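Local coordinates for ribokinase (Arabidopsis thaliana, PDB 6ILS), which phosphorylates D-ribose at its O-5 with ATP and a divalent cation, probably magnesium, as a homodimeric PfkB-family kinase, at residues K119-P122 / E123-D127; E144-D147 / S148-I151; T173-N177 / E178-S182. All blocks are in the same frame, centred on the assembly; numbering follows the deposited sequence.

Contact 1 (K119-P122 / E123-D127); sequences KAWP and EIMSD
The sulfur of M125 meets W121 at the six-membered part of its indole, with SD 4.0 Å from CE3 of that ring. It comes at the ring obliquely: SD lies 5.1 Å from the centroid of the W121 six-membered ring, 67° off the ring normal. P122 lies alongside, its ring atom CG approaching SD of M125 at 4.1 Å and CA of M125 at 4.0 Å. The same proline presses CB toward the backbone of the loop, 3.4 Å from I124 O. The conformation of M125 explains how its sulfur gets back to the tryptophan. CG stands beside the backbone N, and the chain then bends at chi2 (-84°) and again at chi3 (-73°), which folds it up instead of letting it run straight. Methionine suits such a place because its unbranched thioether can curl and because sulfur is readily polarised beside an aromatic ring; the rigid ring of proline gives it a firm apolar flank. No hydrogen bond joins the two halves of this loop, and the CB bonds of E123 and I124 lead away from 119-122, into exposed positions.

What holds the loop lies one shell further out. Q152 on helix 147-158 grips the backbone at two points, accepting from M125 N through OE1 and donating to E123 O through NE2. V59 and R61 of strand 56-63 also touch W121, while NE1 of W121 makes a weak hydrogen bond to N117 O. The result is a Met-aromatic contact in a surface loop between helices 116-119 and 131-134, which leads on to strand 138-143 of the central sheet in the ribokinase (PfkB) fold.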
loop_
_atom_site.group_PDB
_atom_site.type_symbol
_atom_site.label_atom_id
_atom_site.label_comp_id
_atom_site.label_asym_id
_atom_site.label_seq_id
_atom_site.Cartn_x
_atom_site.Cartn_y
_atom_site.Cartn_z
ATOM N N LYS B 119 -13.704 -4.635 -10.832
ATOM C CA LYS B 119 -14.091 -6.043 -10.853
ATOM C C LYS B 119 -15.221 -6.455 -9.918
ATOM O O LYS B 119 -15.696 -7.587 -9.999
ATOM C CB LYS B 119 -12.848 -6.893 -10.574
ATOM C CG LYS B 119 -11.858 -6.860 -11.737
ATOM C CD LYS B 119 -10.544 -7.539 -11.390
ATOM C CE LYS B 119 -9.634 -7.621 -12.607
ATOM N NZ LYS B 119 -8.320 -8.227 -12.256
ATOM N N ALA B 120 -15.691 -5.554 -9.063
ATOM C CA ALA B 120 -16.683 -5.938 -8.062
ATOM C C ALA B 120 -18.079 -5.404 -8.322
ATOM O O ALA B 120 -18.914 -5.397 -7.421
ATOM C CB ALA B 120 -16.225 -5.495 -6.688
ATOM N N TRP B 121 -18.326 -4.929 -9.536
ATOM C CA TRP B 121 -19.638 -4.422 -9.892
ATOM C C TRP B 121 -20.495 -5.543 -10.474
ATOM O O TRP B 121 -19.972 -6.438 -11.119
ATOM C CB TRP B 121 -19.517 -3.285 -10.909
ATOM C CG TRP B 121 -18.822 -2.049 -10.388
ATOM C CD1 TRP B 121 -17.489 -1.741 -10.493
ATOM C CD2 TRP B 121 -19.431 -0.963 -9.689
ATOM N NE1 TRP B 121 -17.237 -0.521 -9.887
ATOM C CE2 TRP B 121 -18.416 -0.022 -9.398
ATOM C CE3 TRP B 121 -20.741 -0.682 -9.290
ATOM C CZ2 TRP B 121 -18.677 1.173 -8.734
ATOM C CZ3 TRP B 121 -20.994 0.500 -8.617
ATOM C CH2 TRP B 121 -19.959 1.417 -8.346
ATOM N N PRO B 122 -21.816 -5.479 -10.271
ATOM C CA PRO B 122 -22.642 -6.504 -10.919
ATOM C C PRO B 122 -22.659 -6.311 -12.430
ATOM O O PRO B 122 -22.417 -5.200 -12.914
ATOM C CB PRO B 122 -24.023 -6.270 -10.318
ATOM C CG PRO B 122 -24.052 -4.792 -10.076
ATOM C CD PRO B 122 -22.632 -4.406 -9.682
ATOM N N GLU B 123 -22.919 -7.383 -13.168
ATOM C CA GLU B 123 -23.041 -7.298 -14.612
ATOM C C GLU B 123 -24.157 -6.316 -14.976
ATOM O O GLU B 123 -24.015 -5.504 -15.890
ATOM C CB GLU B 123 -23.314 -8.683 -15.204
ATOM C CG GLU B 123 -23.841 -8.658 -16.634
ATOM C CD GLU B 123 -23.900 -10.039 -17.273
ATOM O OE1 GLU B 123 -23.293 -10.982 -16.719
ATOM O OE2 GLU B 123 -24.564 -10.182 -18.323
ATOM N N ILE B 124 -25.263 -6.407 -14.245
ATOM C CA ILE B 124 -26.382 -5.488 -14.379
ATOM C C ILE B 124 -26.656 -4.837 -13.037
ATOM O O ILE B 124 -26.809 -5.522 -12.031
ATOM C CB ILE B 124 -27.668 -6.200 -14.857
ATOM C CG1 ILE B 124 -27.408 -6.970 -16.153
ATOM C CG2 ILE B 124 -28.799 -5.200 -15.034
ATOM C CD1 ILE B 124 -26.927 -6.096 -17.288
ATOM N N MET B 125 -26.714 -3.511 -13.020
ATOM C CA MET B 125 -27.015 -2.795 -11.791
ATOM C C MET B 125 -28.442 -3.066 -11.367
ATOM O O MET B 125 -29.361 -2.922 -12.170
ATOM C CB MET B 125 -26.809 -1.297 -11.981
ATOM C CG MET B 125 -25.401 -0.935 -12.380
ATOM S SD MET B 125 -24.350 -0.802 -10.932
ATOM C CE MET B 125 -24.949 0.750 -10.258
ATOM N N SER B 126 -28.635 -3.452 -10.108
ATOM C CA SER B 126 -29.992 -3.651 -9.595
ATOM C C SER B 126 -30.684 -2.305 -9.434
ATOM O O SER B 126 -30.021 -1.280 -9.279
ATOM C CB SER B 126 -29.978 -4.396 -8.264
ATOM O OG SER B 126 -29.687 -3.507 -7.203
ATOM N N ASP B 127 -32.014 -2.313 -9.454
ATOM C CA ASP B 127 -32.776 -1.072 -9.481
ATOM C C ASP B 127 -32.756 -0.309 -8.157
ATOM O O ASP B 127 -33.165 0.862 -8.104
ATOM C CB ASP B 127 -34.218 -1.353 -9.892
ATOM C CG ASP B 127 -34.420 -1.264 -11.390
ATOM O OD1 ASP B 127 -34.224 -2.284 -12.081
ATOM O OD2 ASP B 127 -34.751 -0.165 -11.877
#

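Contact 2 (E144-D147 / S148-I151); sequences EIPD and SINI. With RIB (alpha-D-ribofuranose), chain F.
N150 reaches back over I145 from the first turn of a helix. Its CB lies 3.6 Å from D147 O, and CG stands on the side of the backbone N (chi1 -83°), bringing the amide beside the isoleucine. There OD1 rests against I145 CD1 at 3.6 Å. The other branch, ND2, donates to Q142 O and, weakly, to a water at 3.2 Å. That water in turn donates to I145 O and to D147 OD1, an oxygen also salt-bridged to R143. A leucine in place of N150 would probably leave Q142 O without this donor and cost the water its weak ND2 donor. CD1 of I145 also packs on I149 CG2 at 3.7 Å, the two side chains crossing at about a right angle.

P146 is tolerated at the N-cap, since the helix asks for no N-H there; its O accepts from N150 N at 3.2 Å, a nearly straight bond (169°). Two residues earlier, E144 OE2 accepts a 2.6 Å hydrogen bond from O1 of the ribose. The stretch thus runs from just beyond strand 138-143, at the sugar pocket, into helix 147-158, where N150 and I151 touch L179 of helix 177-180.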
loop_
_atom_site.group_PDB
_atom_site.type_symbol
_atom_site.label_atom_id
_atom_site.label_comp_id
_atom_site.label_asym_id
_atom_site.label_seq_id
_atom_site.Cartn_x
_atom_site.Cartn_y
_atom_site.Cartn_z
ATOM N N GLU B 144 -12.706 5.383 -14.101
ATOM C CA GLU B 144 -11.916 4.476 -13.260
ATOM C C GLU B 144 -12.775 3.320 -12.747
ATOM O O GLU B 144 -12.387 2.607 -11.816
ATOM C CB GLU B 144 -11.289 5.258 -12.081
ATOM C CG GLU B 144 -10.237 6.266 -12.511
ATOM C CD GLU B 144 -9.407 6.830 -11.343
ATOM O OE1 GLU B 144 -9.918 6.917 -10.198
ATOM O OE2 GLU B 144 -8.228 7.166 -11.582
ATOM N N ILE B 145 -13.955 3.159 -13.345
ATOM C CA ILE B 145 -14.801 1.971 -13.163
ATOM C C ILE B 145 -15.262 1.539 -14.578
ATOM O O ILE B 145 -15.052 2.280 -15.552
ATOM C CB ILE B 145 -16.022 2.227 -12.232
ATOM C CG1 ILE B 145 -17.046 3.127 -12.925
ATOM C CG2 ILE B 145 -15.588 2.823 -10.879
ATOM C CD1 ILE B 145 -18.320 3.331 -12.179
ATOM N N PRO B 146 -15.856 0.339 -14.710
ATOM C CA PRO B 146 -16.120 -0.136 -16.085
ATOM C C PRO B 146 -17.070 0.731 -16.921
ATOM O O PRO B 146 -18.045 1.242 -16.403
ATOM C CB PRO B 146 -16.749 -1.518 -15.857
ATOM C CG PRO B 146 -16.149 -1.983 -14.573
ATOM C CD PRO B 146 -16.036 -0.737 -13.718
ATOM N N ASP B 147 -16.776 0.854 -18.214
ATOM C CA ASP B 147 -17.659 1.535 -19.164
ATOM C C ASP B 147 -19.108 1.087 -19.007
ATOM O O ASP B 147 -20.034 1.890 -19.080
ATOM C CB ASP B 147 -17.196 1.280 -20.606
ATOM C CG ASP B 147 -15.929 2.048 -20.971
ATOM O OD1 ASP B 147 -15.680 3.118 -20.380
ATOM O OD2 ASP B 147 -15.183 1.587 -21.864
ATOM N N SER B 148 -19.301 -0.206 -18.776
ATOM C CA SER B 148 -20.645 -0.771 -18.720
ATOM C C SER B 148 -21.455 -0.190 -17.587
ATOM O O SER B 148 -22.632 0.111 -17.748
ATOM C CB SER B 148 -20.592 -2.292 -18.567
ATOM O OG SER B 148 -21.859 -2.768 -18.153
ATOM N N ILE B 149 -20.810 -0.031 -16.436
ATOM C CA ILE B 149 -21.453 0.550 -15.274
ATOM C C ILE B 149 -21.760 2.027 -15.504
ATOM O O ILE B 149 -22.849 2.489 -15.172
ATOM C CB ILE B 149 -20.558 0.368 -14.021
ATOM C CG1 ILE B 149 -20.349 -1.125 -13.756
ATOM C CG2 ILE B 149 -21.179 1.063 -12.811
ATOM C CD1 ILE B 149 -21.648 -1.882 -13.532
ATOM N N ASN B 150 -20.803 2.768 -16.068
ATOM C CA ASN B 150 -21.062 4.181 -16.368
ATOM C C ASN B 150 -22.243 4.353 -17.313
ATOM O O ASN B 150 -23.047 5.265 -17.149
ATOM C CB ASN B 150 -19.837 4.853 -16.980
ATOM C CG ASN B 150 -18.841 5.313 -15.931
ATOM O OD1 ASN B 150 -19.212 5.604 -14.792
ATOM N ND2 ASN B 150 -17.582 5.370 -16.310
ATOM N N ILE B 151 -22.329 3.473 -18.306
ATOM C CA ILE B 151 -23.414 3.559 -19.291
ATOM C C ILE B 151 -24.759 3.343 -18.614
ATOM O O ILE B 151 -25.681 4.128 -18.792
ATOM C CB ILE B 151 -23.196 2.559 -20.445
ATOM C CG1 ILE B 151 -22.064 3.057 -21.341
ATOM C CG2 ILE B 151 -24.484 2.395 -21.255
ATOM C CD1 ILE B 151 -21.532 2.035 -22.302
HETATM O O5 RIB F . -7.322 12.600 -9.464
HETATM C C5 RIB F . -6.620 12.011 -8.401
HETATM C C4 RIB F . -6.787 10.632 -8.412
HETATM O O4 RIB F . -6.434 10.009 -9.740
HETATM C C3 RIB F . -5.678 10.055 -7.431
HETATM O O3 RIB F . -6.243 10.075 -6.033
HETATM C C2 RIB F . -5.330 8.943 -7.901
HETATM O O2 RIB F . -5.759 7.794 -7.069
HETATM C C1 RIB F . -5.961 8.827 -9.441
HETATM O O1 RIB F . -6.967 7.882 -9.474
HETATM O O HOH W 1 -15.232 3.761 -17.805
#

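Contact 3 (T173-N177 / E178-S182); sequences TPIPN and ELLDS
I175 and L180 clasp each other across the entry to the short helix 177-180, set in the crossover between the parallel, neighbouring strands 164-170 and 185-187, a beta-alpha-beta unit of the central sheet. Their side chains cross at about a right angle, and CG2 of I175 lies 3.6 Å from CD2 of L180. Each conformation serves this meeting. In L180, CG stands opposite the carbonyl carbon (chi1 -63°); CD1 continues the chain, anti to CA (chi2 173°), toward OD1 of N177, 3.7 Å away, while the other branch, CD2, meets the isoleucine. L179 takes the other common leucine shape, with CG opposite its own N (chi1 -179°), which brings CD2 to 4.0 Å from the same CG2 of I175. A beta-branched residue suits this spot because one methyl can serve both leucines, and leucine suits theirs because its two terminal methyls can face different neighbours. Further out, V168 of strand 164-170 touches I175 and L217 touches L180, adding to the apolar layer around them.

P176 holds the N-cap position, fitting for a residue with no N-H to offer. Its carbonyl oxygen accepts twice: from L180 N at 3.1 Å, in the carbonyl plane, and from L179 N at 2.8 Å, which stands above that plane. N177 O takes the next bond, from D181 N. E178 extends its chain to a salt bridge with K155 of helix 147-158. S182, a small residue, turns its hydroxyl back on the helix: OG donates to E178 O at 2.8 Å, arriving almost in line with the carbonyl bond.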
loop_
_atom_site.group_PDB
_atom_site.type_symbol
_atom_site.label_atom_id
_atom_site.label_comp_id
_atom_site.label_asym_id
_atom_site.label_seq_id
_atom_site.Cartn_x
_atom_site.Cartn_y
_atom_site.Cartn_z
ATOM N N THR B 173 -8.518 4.918 -22.585
ATOM C CA THR B 173 -9.218 4.262 -23.686
ATOM C C THR B 173 -10.257 5.189 -24.315
ATOM O O THR B 173 -10.730 6.127 -23.662
ATOM C CB THR B 173 -9.913 2.977 -23.212
ATOM O OG1 THR B 173 -10.894 3.303 -22.221
ATOM C CG2 THR B 173 -8.896 2.008 -22.632
ATOM N N PRO B 174 -10.615 4.937 -25.591
ATOM C CA PRO B 174 -11.669 5.756 -26.205
ATOM C C PRO B 174 -12.959 5.676 -25.403
ATOM O O PRO B 174 -13.229 4.661 -24.770
ATOM C CB PRO B 174 -11.841 5.130 -27.594
ATOM C CG PRO B 174 -10.527 4.479 -27.876
ATOM C CD PRO B 174 -10.032 3.977 -26.548
ATOM N N ILE B 175 -13.734 6.749 -25.408
ATOM C CA ILE B 175 -15.016 6.750 -24.722
ATOM C C ILE B 175 -16.100 6.202 -25.644
ATOM O O ILE B 175 -16.259 6.677 -26.764
ATOM C CB ILE B 175 -15.424 8.162 -24.262
ATOM C CG1 ILE B 175 -14.284 8.836 -23.487
ATOM C CG2 ILE B 175 -16.713 8.098 -23.450
ATOM C CD1 ILE B 175 -14.558 10.300 -23.162
ATOM N N PRO B 176 -16.853 5.204 -25.174
ATOM C CA PRO B 176 -17.951 4.649 -25.970
ATOM C C PRO B 176 -18.994 5.707 -26.288
ATOM O O PRO B 176 -19.376 6.468 -25.403
ATOM C CB PRO B 176 -18.547 3.580 -25.052
ATOM C CG PRO B 176 -17.462 3.255 -24.078
ATOM C CD PRO B 176 -16.710 4.524 -23.874
ATOM N N ASN B 177 -19.460 5.754 -27.532
ATOM C CA ASN B 177 -20.414 6.783 -27.934
ATOM C C ASN B 177 -21.725 6.640 -27.222
ATOM O O ASN B 177 -22.462 7.606 -27.045
ATOM C CB ASN B 177 -20.638 6.736 -29.447
ATOM C CG ASN B 177 -19.449 7.238 -30.203
ATOM O OD1 ASN B 177 -18.979 8.347 -29.955
ATOM N ND2 ASN B 177 -18.921 6.418 -31.098
ATOM N N GLU B 178 -22.018 5.411 -26.825
ATOM C CA GLU B 178 -23.197 5.126 -26.050
ATOM C C GLU B 178 -23.118 5.909 -24.740
ATOM O O GLU B 178 -24.126 6.373 -24.213
ATOM C CB GLU B 178 -23.295 3.624 -25.800
ATOM C CG GLU B 178 -24.570 3.193 -25.158
ATOM C CD GLU B 178 -24.607 1.702 -24.968
ATOM O OE1 GLU B 178 -23.556 1.056 -25.187
ATOM O OE2 GLU B 178 -25.680 1.177 -24.599
ATOM N N LEU B 179 -21.901 6.081 -24.237
ATOM C CA LEU B 179 -21.725 6.816 -22.986
ATOM C C LEU B 179 -21.831 8.318 -23.246
ATOM O O LEU B 179 -22.587 9.015 -22.568
ATOM C CB LEU B 179 -20.389 6.456 -22.333
ATOM C CG LEU B 179 -20.106 7.149 -20.985
ATOM C CD1 LEU B 179 -21.267 6.977 -20.015
ATOM C CD2 LEU B 179 -18.802 6.638 -20.392
ATOM N N LEU B 180 -21.070 8.809 -24.221
ATOM C CA LEU B 180 -21.141 10.218 -24.630
ATOM C C LEU B 180 -22.576 10.675 -24.919
ATOM O O LEU B 180 -22.966 11.789 -24.561
ATOM C CB LEU B 180 -20.249 10.461 -25.855
ATOM C CG LEU B 180 -18.751 10.236 -25.659
ATOM C CD1 LEU B 180 -17.987 10.339 -26.972
ATOM C CD2 LEU B 180 -18.171 11.218 -24.632
ATOM N N ASP B 181 -23.376 9.815 -25.547
ATOM C CA ASP B 181 -24.764 10.165 -25.858
ATOM C C ASP B 181 -25.670 10.273 -24.642
ATOM O O ASP B 181 -26.783 10.784 -24.746
ATOM C CB ASP B 181 -25.387 9.129 -26.811
ATOM C CG ASP B 181 -25.077 9.404 -28.268
ATOM O OD1 ASP B 181 -24.947 10.590 -28.646
ATOM O OD2 ASP B 181 -24.972 8.424 -29.040
ATOM N N SER B 182 -25.212 9.777 -23.495
ATOM C CA SER B 182 -26.084 9.676 -22.329
ATOM C C SER B 182 -25.731 10.664 -21.211
ATOM O O SER B 182 -26.435 10.747 -20.216
ATOM C CB SER B 182 -26.041 8.258 -21.758
ATOM O OG SER B 182 -26.314 7.294 -22.763
#

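Overall arrangement
Contact 2 stands between the other two, its centre about 10 Å from the centre of each, whereas the centres of contacts 1 and 3 are about 19 Å apart and the two do not touch. W121 joins contact 1 to contact 2, with CD1 3.7 Å from P146 CD and CB 3.7 Å from I149 CD1. On the other flank, P176 CG lies 3.6 Å from D147 OD2, and L179 CD1 lies 3.8 Å from N150 O. The first turn of helix 147-158 is thus packed by the 119-127 loop and by helix 177-180 with its lead-in. Of the three, contact 2 alone supplies a residue to the ribose pocket, E144; the W121 side chain is about 13 Å from the sugar.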